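Local coordinates for putative NADP oxidoreductase BF3122 (Bacteroides fragilis, PDB 3D1L), which is a putative oxidoreductase that probably binds NADP through a Rossmann-type domain, its reaction and substrate being unestablished, at residues Q124-S127 and E131-F134; T23-A28 and S157-R162. All blocks are in the same frame, centred on the assembly; numbering follows the deposited sequence. Where two conformers were deposited one is given.

Interaction 1 of 2, residues Q124-S127 and E131-F134; sequences QTFS and EVDF. With MPR (2-mercapto-propion aldehyde), chain E.
Val-132 is the first residue of 131-134 to meet 124-127: its CG2 methyl lies at the edge of the Phe-126 ring, near the ring plane, 3.9 Å from CE1. The torsion that sets CG1 anti to the carbonyl carbon (chi1 -67°) leaves CG2 between backbone N and carbonyl carbon, and it is this branch that touches the ring. Asp-133 joins through its backbone: one water donates to Asp-133 O and accepts from Gln-124 NE2, 2.9 Å from the water oxygen; NE2 also bonds to Pro-208 O of the second subunit. The other end of that amide turns back on its own chain, Gln-124 OE1 taking the Thr-125 N-H on a lone pair in the carbonyl plane at 2.8 Å. At Phe-134 the ring slides past that of Phe-126, the planes near parallel (22°) but barely overlapping. Phe-134 CZ comes 3.7 Å from Phe-126 CE1. Both phenylalanines also pack on helix 20-31. The ligand sulfur S3 sits 3.3 Å from Thr-125 N, while Thr-125 OG1 bonds to Lys-216 NZ of the second subunit. The loop between strands 117-122 and 139-143 folds back on itself, and its Gln-124 and Thr-125 line part of the 2-mercapto-propion aldehyde pocket beside the subunit interface.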
# COMPACT_ATOMS: atom_id res chain seq x y z
N GLN B 124 -13.30 -3.73 -7.22
CA GLN B 124 -12.05 -3.01 -7.27
C GLN B 124 -12.18 -1.91 -6.24
O GLN B 124 -13.28 -1.52 -5.89
CB GLN B 124 -11.81 -2.42 -8.68
CG GLN B 124 -10.42 -1.79 -8.95
CD GLN B 124 -9.27 -2.65 -8.45
OE1 GLN B 124 -9.04 -2.75 -7.24
NE2 GLN B 124 -8.56 -3.29 -9.37
N THR B 125 -11.05 -1.42 -5.75
CA THR B 125 -11.05 -0.28 -4.88
C THR B 125 -11.16 0.97 -5.78
O THR B 125 -10.41 1.12 -6.76
CB THR B 125 -9.81 -0.32 -3.96
OG1 THR B 125 -9.76 0.83 -3.13
CG2 THR B 125 -8.52 -0.43 -4.75
N PHE B 126 -12.13 1.83 -5.49
CA PHE B 126 -12.39 3.01 -6.36
C PHE B 126 -12.26 4.28 -5.56
O PHE B 126 -12.63 4.32 -4.41
CB PHE B 126 -13.80 2.97 -6.95
CG PHE B 126 -14.04 1.88 -7.94
CD1 PHE B 126 -13.44 1.91 -9.21
CD2 PHE B 126 -14.85 0.81 -7.63
CE1 PHE B 126 -13.67 0.93 -10.12
CE2 PHE B 126 -15.09 -0.19 -8.55
CZ PHE B 126 -14.50 -0.13 -9.79
N SER B 127 -11.75 5.32 -6.19
CA SER B 127 -11.70 6.65 -5.57
C SER B 127 -11.97 7.61 -6.71
O SER B 127 -11.62 7.33 -7.85
CB SER B 127 -10.32 6.94 -4.97
OG SER B 127 -10.10 6.19 -3.78
N GLU B 131 -7.84 7.32 -11.41
CA GLU B 131 -8.24 6.61 -12.62
C GLU B 131 -7.80 5.16 -12.56
O GLU B 131 -6.69 4.87 -12.11
CB GLU B 131 -7.60 7.26 -13.86
CG GLU B 131 -8.01 8.71 -14.13
CD GLU B 131 -9.39 8.82 -14.76
OE1 GLU B 131 -10.17 7.83 -14.71
OE2 GLU B 131 -9.70 9.91 -15.31
N VAL B 132 -8.65 4.25 -13.01
CA VAL B 132 -8.29 2.83 -13.03
C VAL B 132 -8.58 2.20 -14.37
O VAL B 132 -9.57 2.54 -15.01
CB VAL B 132 -9.00 1.97 -11.93
CG1 VAL B 132 -8.53 2.38 -10.58
CG2 VAL B 132 -10.50 2.09 -12.02
N ASP B 133 -7.72 1.27 -14.77
CA ASP B 133 -7.96 0.49 -15.95
C ASP B 133 -9.05 -0.55 -15.65
O ASP B 133 -8.81 -1.55 -14.92
CB ASP B 133 -6.67 -0.19 -16.39
CG ASP B 133 -6.70 -0.60 -17.86
OD1 ASP B 133 -7.68 -0.24 -18.58
OD2 ASP B 133 -5.72 -1.26 -18.30
N PHE B 134 -10.24 -0.30 -16.18
CA PHE B 134 -11.32 -1.28 -16.18
C PHE B 134 -11.03 -2.61 -16.87
O PHE B 134 -11.65 -3.62 -16.52
CB PHE B 134 -12.61 -0.67 -16.71
CG PHE B 134 -13.49 -0.15 -15.64
CD1 PHE B 134 -13.20 1.06 -15.00
CD2 PHE B 134 -14.58 -0.90 -15.22
CE1 PHE B 134 -14.00 1.53 -13.99
CE2 PHE B 134 -15.40 -0.45 -14.19
CZ PHE B 134 -15.11 0.76 -13.57
C1 MPR E . -14.90 -3.76 -0.92
O MPR E . -15.19 -3.20 0.18
C2 MPR E . -13.53 -4.04 -1.46
C3 MPR E . -13.41 -4.25 -2.96
S3 MPR E . -11.75 -3.80 -3.57
O HOH W 1 -7.89 -2.84 -12.17

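Interaction 2 of 2, residues T23-A28 and S157-R162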
# COMPACT_ATOMS: atom_id res chain seq x y z
N THR B 23 -18.77 6.89 -10.13
CA THR B 23 -17.95 7.85 -10.88
C THR B 23 -17.03 7.13 -11.86
O THR B 23 -17.03 7.43 -13.06
CB THR B 23 -17.15 8.74 -9.88
OG1 THR B 23 -18.06 9.56 -9.14
CG2 THR B 23 -16.11 9.62 -10.59
N ASN B 24 -16.29 6.15 -11.37
CA ASN B 24 -15.39 5.38 -12.21
C ASN B 24 -16.13 4.54 -13.27
O ASN B 24 -15.72 4.52 -14.42
CB ASN B 24 -14.49 4.50 -11.34
CG ASN B 24 -13.37 5.30 -10.67
OD1 ASN B 24 -12.38 5.65 -11.31
ND2 ASN B 24 -13.52 5.58 -9.37
N LEU B 25 -17.20 3.88 -12.88
CA LEU B 25 -18.00 3.08 -13.80
C LEU B 25 -18.63 3.99 -14.84
O LEU B 25 -18.71 3.63 -15.99
CB LEU B 25 -19.07 2.28 -13.07
CG LEU B 25 -20.03 1.40 -13.88
CD1 LEU B 25 -19.29 0.37 -14.78
CD2 LEU B 25 -21.00 0.68 -12.97
N ALA B 26 -19.11 5.16 -14.44
CA ALA B 26 -19.68 6.10 -15.44
C ALA B 26 -18.65 6.57 -16.45
O ALA B 26 -18.94 6.62 -17.63
CB ALA B 26 -20.39 7.29 -14.76
N LYS B 27 -17.45 6.91 -15.99
CA LYS B 27 -16.39 7.38 -16.90
C LYS B 27 -15.96 6.31 -17.92
O LYS B 27 -15.80 6.61 -19.10
CB LYS B 27 -15.17 7.89 -16.11
CG LYS B 27 -15.40 9.28 -15.45
CD LYS B 27 -14.45 9.51 -14.24
CE LYS B 27 -13.05 9.92 -14.65
NZ LYS B 27 -12.21 10.39 -13.49
N ALA B 28 -15.85 5.06 -17.47
CA ALA B 28 -15.49 3.95 -18.33
C ALA B 28 -16.56 3.70 -19.40
O ALA B 28 -16.23 3.49 -20.57
CB ALA B 28 -15.22 2.71 -17.51
N SER B 157 -18.44 -6.48 -20.82
CA SER B 157 -17.33 -6.93 -21.71
C SER B 157 -16.69 -5.84 -22.57
O SER B 157 -15.56 -6.00 -23.01
CB SER B 157 -17.78 -8.08 -22.61
OG SER B 157 -18.15 -9.20 -21.82
N THR B 158 -17.41 -4.74 -22.82
CA THR B 158 -16.82 -3.61 -23.54
C THR B 158 -15.81 -2.92 -22.61
O THR B 158 -14.93 -2.19 -23.07
CB THR B 158 -17.87 -2.60 -24.07
OG1 THR B 158 -18.50 -1.92 -22.99
CG2 THR B 158 -18.96 -3.29 -24.89
N LEU B 159 -15.91 -3.17 -21.31
CA LEU B 159 -15.08 -2.45 -20.33
C LEU B 159 -13.94 -3.30 -19.77
O LEU B 159 -12.82 -2.81 -19.63
CB LEU B 159 -15.93 -1.91 -19.17
CG LEU B 159 -17.18 -1.07 -19.44
CD1 LEU B 159 -17.88 -0.74 -18.12
CD2 LEU B 159 -16.90 0.22 -20.25
N SER B 160 -14.27 -4.54 -19.42
CA SER B 160 -13.39 -5.46 -18.73
C SER B 160 -13.19 -6.76 -19.53
O SER B 160 -14.13 -7.27 -20.16
CB SER B 160 -14.01 -5.80 -17.37
OG SER B 160 -13.32 -6.87 -16.73
N ASN B 161 -11.98 -7.30 -19.47
CA ASN B 161 -11.71 -8.66 -19.98
C ASN B 161 -11.99 -9.76 -18.96
O ASN B 161 -11.71 -10.92 -19.23
CB ASN B 161 -10.24 -8.79 -20.38
CG ASN B 161 -9.86 -7.85 -21.49
OD1 ASN B 161 -10.63 -7.62 -22.42
ND2 ASN B 161 -8.64 -7.31 -21.42
N ARG B 162 -12.49 -9.38 -17.78
CA ARG B 162 -12.75 -10.33 -16.70
C ARG B 162 -14.20 -10.26 -16.23
O ARG B 162 -14.49 -9.83 -15.12
CB ARG B 162 -11.78 -10.11 -15.52
CG ARG B 162 -10.44 -10.84 -15.65
CD ARG B 162 -9.66 -10.80 -14.32
NE ARG B 162 -8.63 -11.83 -14.23
CZ ARG B 162 -8.70 -12.92 -13.46
NH1 ARG B 162 -9.76 -13.14 -12.70
NH2 ARG B 162 -7.69 -13.78 -13.46
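This is a small, buried, mainly apolar contact between a helix and a loop: Leu-25 and Ala-28, on helix 20-31, receive Leu-159 from the turn that links helix 146-157 to strand 163-165. The two partners are distant in sequence, and the surface buried between them comes to 128 Å². Leu-159 does the work from its side, dividing its two methyls between two residues about one helical turn apart. CD1 meets Leu-25 CD1 tip to tip at 3.8 Å, the two side chains crossing at about a right angle. CD2 is the exception to the apolar character, since it lies against the backbone carbonyl of Ala-28, 3.4 Å from Ala-28 O; it is also 4.1 Å from Ala-28 CB. On Leu-159 a chi2 of 177° extends CD1 away from CA, toward Leu-25, and leaves CD2 as the branch turned to Ala-28. On Leu-25, with CG anti to the backbone N (chi1 179°), the second torsion of 56° swings CD1 round to Leu-159.

Helix 20-31 follows strand 12-16 through a glycine-rich turn whose sequence fits the GxGxxA pattern, consistent with the first beta-alpha unit of a Rossmann-type dinucleotide-binding fold. The contact joins that helix to the loop leading into strand 163-165, the outermost strand on that side of the sheet, next to 139-143. Phe-139 of strand 139-143 packs against both leucines and adds an aromatic side chain to the cluster. Past Leu-159 the chain bends in an ST turn: Ser-160 OG accepts the Arg-162 N-H at 2.8 Å, and is also bonded to Ile-137 O.

How the interactions relate
Interactions 1 and 2 are both buried, their centres about 9 Å apart, and they share helix 20-31: it supplies one side of interaction 2 and is the surface on which the phenylalanines of interaction 1 pack. Along the chain, the loop 124-134 is nested within the span closed by 23-28 and 157-162. Polar bonds tie the two together, Asn-24 ND2 to Ser-127 O at 3.0 Å and Lys-27 NZ to Glu-131 OE2 at 3.1 Å. Their chemistry follows their place: interaction 2, inside one subunit, is aliphatic packing between helix and turn, whereas interaction 1, beside the second subunit, mixes aromatic contact with a water bridge and a ligand.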